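Local coordinates for aromatic amino acid beta-eliminating lyase/threonine aldolase (Exiguobacterium sibiricum, PDB 3LWS), which belongs to the beta-eliminating lyase family of pyridoxal-phosphate-dependent proteins with the aminotransferase-like fold and carries the cofactor covalently bound, at residues T29-V34 and Y243-D248; L60-A65 and D198-S203. One frame throughout, in Å; residues are numbered along the deposited sequence.

Interaction 1 of 2, residues T29-V34 and Y243-D248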
loop_
_atom_site.group_PDB
_atom_site.type_symbol
_atom_site.label_atom_id
_atom_site.label_comp_id
_atom_site.label_asym_id
_atom_site.label_seq_id
_atom_site.Cartn_x
_atom_site.Cartn_y
_atom_site.Cartn_z
ATOM N N THR A 29 12.641 15.337 -1.399
ATOM C CA THR A 29 12.265 16.663 -1.823
ATOM C C THR A 29 10.847 17.037 -1.355
ATOM O O THR A 29 10.648 18.136 -0.866
ATOM C CB THR A 29 12.350 16.852 -3.312
ATOM O OG1 THR A 29 13.694 16.646 -3.734
ATOM C CG2 THR A 29 11.912 18.277 -3.690
ATOM N N ALA A 30 9.874 16.140 -1.508
ATOM C CA ALA A 30 8.489 16.426 -1.046
ATOM C C ALA A 30 8.418 16.728 0.471
ATOM O O ALA A 30 7.575 17.480 0.950
ATOM C CB ALA A 30 7.557 15.222 -1.393
ATOM N N PHE A 31 9.295 16.112 1.243
ATOM C CA PHE A 31 9.267 16.249 2.700
ATOM C C PHE A 31 10.179 17.327 3.337
ATOM O O PHE A 31 10.010 17.671 4.536
ATOM C CB PHE A 31 9.558 14.903 3.320
ATOM C CG PHE A 31 8.342 14.040 3.425
ATOM C CD1 PHE A 31 7.901 13.300 2.332
ATOM C CD2 PHE A 31 7.639 13.971 4.618
ATOM C CE1 PHE A 31 6.769 12.504 2.424
ATOM C CE2 PHE A 31 6.510 13.193 4.711
ATOM C CZ PHE A 31 6.078 12.454 3.605
ATOM N N ALA A 32 11.102 17.864 2.554
ATOM C CA ALA A 32 12.198 18.704 3.103
ATOM C C ALA A 32 11.737 19.924 3.911
ATOM O O ALA A 32 12.461 20.408 4.780
ATOM C CB ALA A 32 13.194 19.111 1.971
ATOM N N ALA A 33 10.536 20.405 3.650
ATOM C CA ALA A 33 9.973 21.526 4.367
ATOM C C ALA A 33 8.795 21.116 5.288
ATOM O O ALA A 33 8.101 21.978 5.827
ATOM C CB ALA A 33 9.530 22.579 3.360
ATOM N N VAL A 34 8.576 19.811 5.461
ATOM C CA VAL A 34 7.492 19.322 6.289
ATOM C C VAL A 34 8.006 19.189 7.733
ATOM O O VAL A 34 9.008 18.523 7.986
ATOM C CB VAL A 34 6.895 18.014 5.698
ATOM C CG1 VAL A 34 5.908 17.385 6.612
ATOM C CG2 VAL A 34 6.236 18.306 4.323
ATOM N N TYR A 243 2.933 8.705 0.989
ATOM C CA TYR A 243 2.407 8.909 -0.337
ATOM C C TYR A 243 1.493 10.099 -0.454
ATOM O O TYR A 243 1.439 10.656 -1.525
ATOM C CB TYR A 243 1.658 7.698 -0.854
ATOM C CG TYR A 243 2.510 6.477 -0.919
ATOM C CD1 TYR A 243 3.599 6.398 -1.780
ATOM C CD2 TYR A 243 2.218 5.376 -0.142
ATOM C CE1 TYR A 243 4.383 5.249 -1.841
ATOM C CE2 TYR A 243 2.985 4.226 -0.214
ATOM C CZ TYR A 243 4.070 4.171 -1.047
ATOM O OH TYR A 243 4.831 3.006 -1.116
ATOM N N ILE A 244 0.787 10.496 0.610
ATOM C CA ILE A 244 -0.151 11.633 0.497
ATOM C C ILE A 244 0.549 12.986 0.446
ATOM O O ILE A 244 0.182 13.852 -0.344
ATOM C CB ILE A 244 -1.213 11.632 1.630
ATOM C CG1 ILE A 244 -2.081 10.380 1.551
ATOM C CG2 ILE A 244 -2.161 12.821 1.527
ATOM C CD1 ILE A 244 -2.875 10.171 2.783
ATOM N N VAL A 245 1.552 13.166 1.281
ATOM C CA VAL A 245 2.308 14.419 1.342
ATOM C C VAL A 245 3.041 14.615 0.002
ATOM O O VAL A 245 3.001 15.704 -0.608
ATOM C CB VAL A 245 3.357 14.340 2.458
ATOM C CG1 VAL A 245 4.355 15.485 2.354
ATOM C CG2 VAL A 245 2.691 14.222 3.885
ATOM N N SER A 246 3.714 13.549 -0.445
ATOM C CA SER A 246 4.421 13.589 -1.728
ATOM C C SER A 246 3.455 13.833 -2.877
ATOM O O SER A 246 3.710 14.719 -3.696
ATOM C CB SER A 246 5.293 12.360 -1.949
ATOM O OG SER A 246 4.585 11.131 -1.794
ATOM N N ALA A 247 2.318 13.117 -2.894
ATOM C CA ALA A 247 1.268 13.292 -3.911
ATOM C C ALA A 247 0.805 14.729 -4.034
ATOM O O ALA A 247 0.772 15.308 -5.131
ATOM C CB ALA A 247 0.056 12.386 -3.568
ATOM N N ASP A 248 0.472 15.328 -2.895
ATOM C CA ASP A 248 0.035 16.721 -2.858
ATOM C C ASP A 248 1.121 17.695 -3.307
ATOM O O ASP A 248 0.824 18.619 -4.052
ATOM C CB ASP A 248 -0.409 17.098 -1.431
ATOM C CG ASP A 248 -1.517 18.142 -1.416
ATOM O OD1 ASP A 248 -2.093 18.446 -2.467
ATOM O OD2 ASP A 248 -1.829 18.623 -0.341
#

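Interaction 2 of 2, residues L60-A65 and D198-S203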
loop_
_atom_site.group_PDB
_atom_site.type_symbol
_atom_site.label_atom_id
_atom_site.label_comp_id
_atom_site.label_asym_id
_atom_site.label_seq_id
_atom_site.Cartn_x
_atom_site.Cartn_y
_atom_site.Cartn_z
ATOM N N LEU A 60 -12.310 17.325 -8.138
ATOM C CA LEU A 60 -13.111 16.536 -9.071
ATOM C C LEU A 60 -14.604 16.852 -8.990
ATOM O O LEU A 60 -15.360 16.334 -9.764
ATOM C CB LEU A 60 -12.850 15.044 -8.842
ATOM C CG LEU A 60 -11.379 14.629 -9.032
ATOM C CD1 LEU A 60 -11.116 13.204 -8.527
ATOM C CD2 LEU A 60 -10.949 14.766 -10.486
ATOM N N GLY A 61 -15.027 17.691 -8.046
ATOM C CA GLY A 61 -16.457 18.060 -7.918
ATOM C C GLY A 61 -17.358 16.908 -7.507
ATOM O O GLY A 61 -18.477 16.810 -7.979
HETATM N N MSE A 62 -16.856 16.046 -6.624
HETATM C CA MSE A 62 -17.591 14.885 -6.112
HETATM C C MSE A 62 -17.839 15.077 -4.618
HETATM O O MSE A 62 -17.095 15.814 -3.958
HETATM C CB MSE A 62 -16.764 13.601 -6.282
HETATM C CG MSE A 62 -16.498 13.203 -7.770
HETATM SE SE MSE A 62 -18.062 12.557 -8.724
HETATM C CE MSE A 62 -17.665 13.591 -10.318
ATOM N N ASP A 63 -18.837 14.356 -4.102
ATOM C CA ASP A 63 -19.265 14.460 -2.713
ATOM C C ASP A 63 -18.118 14.098 -1.748
ATOM O O ASP A 63 -18.007 14.648 -0.674
ATOM C CB ASP A 63 -20.415 13.469 -2.412
ATOM C CG ASP A 63 -21.771 13.860 -3.026
ATOM O OD1 ASP A 63 -21.897 14.921 -3.675
ATOM O OD2 ASP A 63 -22.718 13.044 -2.837
ATOM N N ASP A 64 -17.276 13.143 -2.125
ATOM C CA ASP A 64 -16.254 12.642 -1.211
ATOM C C ASP A 64 -15.131 12.016 -2.087
ATOM O O ASP A 64 -15.321 11.837 -3.291
ATOM C CB ASP A 64 -16.923 11.645 -0.261
ATOM C CG ASP A 64 -16.062 11.267 0.952
ATOM O OD1 ASP A 64 -15.037 11.902 1.233
ATOM O OD2 ASP A 64 -16.457 10.304 1.652
ATOM N N ALA A 65 -13.964 11.760 -1.502
ATOM C CA ALA A 65 -12.867 11.085 -2.209
ATOM C C ALA A 65 -12.100 10.250 -1.213
ATOM O O ALA A 65 -12.052 10.590 -0.025
ATOM C CB ALA A 65 -11.949 12.096 -2.919
ATOM N N ASP A 198 -19.937 8.816 -12.786
ATOM C CA ASP A 198 -20.414 8.483 -11.454
ATOM C C ASP A 198 -19.257 8.414 -10.433
ATOM O O ASP A 198 -19.380 8.880 -9.286
ATOM C CB ASP A 198 -21.217 7.171 -11.531
ATOM C CG ASP A 198 -22.429 7.317 -12.414
ATOM O OD1 ASP A 198 -23.339 7.995 -11.962
ATOM O OD2 ASP A 198 -22.461 6.854 -13.577
ATOM N N SER A 199 -18.119 7.887 -10.875
ATOM C CA SER A 199 -16.954 7.720 -10.043
ATOM C C SER A 199 -15.662 8.000 -10.864
ATOM O O SER A 199 -15.668 7.931 -12.085
ATOM C CB SER A 199 -16.954 6.306 -9.427
ATOM O OG SER A 199 -17.152 5.293 -10.419
ATOM N N ILE A 200 -14.576 8.313 -10.179
ATOM C CA ILE A 200 -13.330 8.678 -10.843
ATOM C C ILE A 200 -12.133 8.191 -10.062
ATOM O O ILE A 200 -12.106 8.269 -8.850
ATOM C CB ILE A 200 -13.170 10.221 -11.018
ATOM C CG1 ILE A 200 -14.412 10.848 -11.651
ATOM C CG2 ILE A 200 -11.882 10.538 -11.890
ATOM C CD1 ILE A 200 -15.561 11.196 -10.636
ATOM N N TYR A 201 -11.139 7.710 -10.780
ATOM C CA TYR A 201 -9.867 7.342 -10.244
ATOM C C TYR A 201 -8.884 8.295 -10.862
ATOM O O TYR A 201 -8.930 8.535 -12.077
ATOM C CB TYR A 201 -9.495 5.913 -10.632
ATOM C CG TYR A 201 -8.005 5.666 -10.863
ATOM C CD1 TYR A 201 -7.061 5.909 -9.863
ATOM C CD2 TYR A 201 -7.547 5.145 -12.047
ATOM C CE1 TYR A 201 -5.728 5.711 -10.084
ATOM C CE2 TYR A 201 -6.191 4.914 -12.267
ATOM C CZ TYR A 201 -5.295 5.197 -11.293
ATOM O OH TYR A 201 -3.958 4.942 -11.518
ATOM N N ILE A 202 -7.986 8.814 -10.023
ATOM C CA ILE A 202 -6.855 9.592 -10.473
ATOM C C ILE A 202 -5.627 9.104 -9.773
ATOM O O ILE A 202 -5.683 8.573 -8.646
ATOM C CB ILE A 202 -7.018 11.147 -10.266
ATOM C CG1 ILE A 202 -7.411 11.508 -8.850
ATOM C CG2 ILE A 202 -8.002 11.719 -11.256
ATOM C CD1 ILE A 202 -7.340 13.015 -8.575
ATOM N N SER A 203 -4.499 9.301 -10.448
ATOM C CA SER A 203 -3.225 8.827 -9.995
ATOM C C SER A 203 -2.297 9.992 -9.676
ATOM O O SER A 203 -2.328 11.004 -10.344
ATOM C CB SER A 203 -2.564 7.999 -11.087
ATOM O OG SER A 203 -1.261 7.541 -10.706
#

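Interaction 1 of 2, residues T29-V34 and Y243-D248
Val245 lays its CG1 methyl over one face of the Phe31 ring, a CH-pi contact in which CG1 stands 3.8 Å from the ring centroid and 15° off the normal, displaced a little toward the rim. The branch reaches the ring because CG1 is anti to the backbone N (chi1 168°). The two side chains meet at about a right angle, and the far end of the ring presses on the branch point, with Phe31 CZ 3.5 Å from Val245 CB. Val34 adds to the cover of the same methyl: its CG2 approaches Val245 CG1 to 3.9 Å. Val34 is placed there by a type I turn from Phe31, closed by a 2.7 Å bond from Val34 N to Phe31 O. Beside this cluster Ala30 CB abuts the helix backbone, 3.6 Å from Ser246 CA, so the two helices come close, 5.0 Å between Ala30 CA and Ser246 CA. No hydrogen bond crosses the contact; the Ser246 hydroxyl is bonded to Pro242 O within its own helix. The second subunit borders the site, with its Leu27 packed on Phe31 and its Val24 on Val34. Helix 241-254 thus lies between helix 24-31, which Val245 and Ser246 meet, and helix 49-60, whose Phe52 touches Ile244 and Ala247; Ile244 also reaches Phe67 of strand 64-68.

Interaction 2 of 2, residues L60-A65 and D198-S203
No ring or other flat group takes part where Leu60 and Met62 meet Ile200 and Ile202, and faces and edges give way to methyl groups and a selenium. The setting is the seven-stranded mixed sheet of the aminotransferase-like, fold type I architecture. In that sheet, antiparallel strand 214-218 separates strand 64-68 from strand 199-203, and the contact passes over it by side chains alone, with CA atoms no nearer than the 8.1 Å between Leu60 and Ile200. Helix 49-60 ends here in a Schellman motif, with Gly61 at positive phi as its C-prime residue, and the chain turns into strand 64-68, the outermost of the sheet within this chain. The selenomethionine at Met62 bends at chi2 and chi3 and crosses Ile200 at about a right angle, so that CG, SE and CE all border Ile200 CD1. SE lies 3.4 Å from Ile200 CD1; CE comes still nearer, at 3.2 Å from Ile200 CD1, a separation tighter than usual for two carbons and so of doubtful accuracy. Ala194 of helix 190-194 touches Leu60, Met62 and Ile200, and strand 214-218 brings Ala217 against Leu60 and Ile215 against Ile202. Ile202 carries CG1 between its backbone N and carbonyl carbon (chi1 52°) and extends beyond it to meet Leu60 tip to tip, with Leu60 CD1 3.8 Å from Ile202 CD1.

Overall arrangement
From the N terminus the chain first passes through 29-34 at the end of helix 24-31, then runs down helix 49-60 into 60-65. Interaction 2 closes a loop when strand 199-203 returns to that segment after 132 intervening residues. Just beyond this strand lies Lys206, modified with the cofactor. Only when the chain reaches helix 241-254 does interaction 1 close, enclosing interaction 2 completely: the loops nest and do not cross. Their centres are 22 Å apart, and their nearest atoms, about 7 Å apart, do not touch. Helix 49-60 links them: Ile49, Phe52 and Lys55 meet helix 241-254, and its C-terminal end, at Leu60, packs over the central sheet.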